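PDB 4G79: spindle assembly abnormal protein 6 from Caenorhabditis elegans, which provides the central scaffold of centrioles, assembling from homodimers to set their ninefold symmetry and supporting centrosome duplication. Local coordinates for residues Q77-A80 with R81-L85. Sequence-based numbering, arbitrary orientation.
Sequences QILA and RDHDL
L79 and A80 meet L85 where the last turn of helix 73-83, in the globular N-terminal domain, closes in a Schellman motif. D84 adopts a positive phi, which folds the chain back so that L85 N donates to A80 O at 2.9 Å, in the carbonyl plane and on a lone pair. L85 CB thereby comes to rest 3.9 Å from A80 CB. The branch of L79, carried by a CG that lies opposite the backbone N (chi1 -172°), is turned at chi2 (84°) so that CD2 meets L85 CD1 at 3.9 Å and CD1 lies 3.7 Å from CD2 of the H83 ring. That ring also brings an edge to L79 O, the carbonyl bonded by H83 N. F92 of helix 92-102 packs on both leucines, while F134 of strand 132-140 touches L79 and H83. Cutting L79 back to CB, as an alanine here does, is likely to cost L85 CD1 and the H83 ring a methyl contact each and open a gap between them. L85 additionally packs on I128 of the second subunit. On the exposed flank, the R81 guanidinium passes alongside I78, with NH2 3.9 Å from I78 CG1, while NH1 makes a salt bridge to D82 OD1 at 2.8 Å, its hydrogen bond weak and bent to 116°.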
# COMPACT_ATOMS: atom_id res chain seq x y z
N GLN A 77 -12.59 -0.30 -11.55
CA GLN A 77 -12.29 1.11 -11.27
C GLN A 77 -12.34 1.38 -9.76
O GLN A 77 -11.49 2.12 -9.26
CB GLN A 77 -13.21 2.08 -12.03
CG GLN A 77 -13.10 2.04 -13.57
CD GLN A 77 -11.69 1.96 -14.12
OE1 GLN A 77 -10.76 2.67 -13.71
NE2 GLN A 77 -11.51 1.10 -15.11
N ILE A 78 -13.31 0.77 -9.05
CA ILE A 78 -13.45 0.88 -7.59
C ILE A 78 -12.20 0.23 -6.94
O ILE A 78 -11.56 0.84 -6.08
CB ILE A 78 -14.78 0.25 -7.08
CG1 ILE A 78 -15.99 1.11 -7.51
CG2 ILE A 78 -14.75 0.07 -5.55
CD1 ILE A 78 -17.39 0.45 -7.31
N LEU A 79 -11.85 -0.99 -7.40
CA LEU A 79 -10.70 -1.74 -6.91
C LEU A 79 -9.40 -0.94 -7.08
O LEU A 79 -8.59 -0.91 -6.15
CB LEU A 79 -10.57 -3.10 -7.63
CG LEU A 79 -9.49 -4.04 -7.06
CD1 LEU A 79 -10.02 -4.81 -5.88
CD2 LEU A 79 -8.94 -4.98 -8.13
N ALA A 80 -9.20 -0.33 -8.25
CA ALA A 80 -7.99 0.44 -8.55
C ALA A 80 -7.88 1.67 -7.63
O ALA A 80 -6.79 1.98 -7.13
CB ALA A 80 -8.00 0.86 -10.02
N ARG A 81 -9.02 2.34 -7.38
CA ARG A 81 -9.12 3.50 -6.50
C ARG A 81 -8.80 3.08 -5.06
O ARG A 81 -7.95 3.72 -4.41
CB ARG A 81 -10.53 4.12 -6.59
CG ARG A 81 -10.67 5.48 -5.90
CD ARG A 81 -11.80 5.51 -4.86
NE ARG A 81 -13.12 5.36 -5.47
CZ ARG A 81 -14.04 4.49 -5.06
NH1 ARG A 81 -13.80 3.69 -4.03
NH2 ARG A 81 -15.22 4.42 -5.68
N ASP A 82 -9.42 2.00 -4.57
CA ASP A 82 -9.22 1.48 -3.21
C ASP A 82 -7.81 1.01 -2.93
O ASP A 82 -7.34 1.17 -1.80
CB ASP A 82 -10.18 0.31 -2.91
CG ASP A 82 -11.67 0.64 -2.85
OD1 ASP A 82 -12.02 1.84 -2.96
OD2 ASP A 82 -12.47 -0.30 -2.70
N HIS A 83 -7.13 0.44 -3.93
CA HIS A 83 -5.80 -0.15 -3.77
C HIS A 83 -4.68 0.58 -4.50
O HIS A 83 -3.59 0.02 -4.57
CB HIS A 83 -5.84 -1.63 -4.23
CG HIS A 83 -6.72 -2.44 -3.35
ND1 HIS A 83 -6.30 -2.82 -2.10
CD2 HIS A 83 -8.01 -2.78 -3.50
CE1 HIS A 83 -7.33 -3.43 -1.55
NE2 HIS A 83 -8.39 -3.43 -2.36
N ASP A 84 -4.90 1.81 -4.99
CA ASP A 84 -3.89 2.63 -5.67
C ASP A 84 -3.26 1.95 -6.89
O ASP A 84 -2.08 2.18 -7.18
CB ASP A 84 -2.77 3.04 -4.68
CG ASP A 84 -3.08 4.26 -3.82
OD1 ASP A 84 -4.13 4.90 -4.05
OD2 ASP A 84 -2.27 4.56 -2.91
N LEU A 85 -4.05 1.16 -7.63
CA LEU A 85 -3.55 0.50 -8.83
C LEU A 85 -3.37 1.53 -9.93
O LEU A 85 -4.21 2.42 -10.09
CB LEU A 85 -4.50 -0.64 -9.28
CG LEU A 85 -4.81 -1.72 -8.23
CD1 LEU A 85 -5.76 -2.79 -8.81
CD2 LEU A 85 -3.51 -2.39 -7.71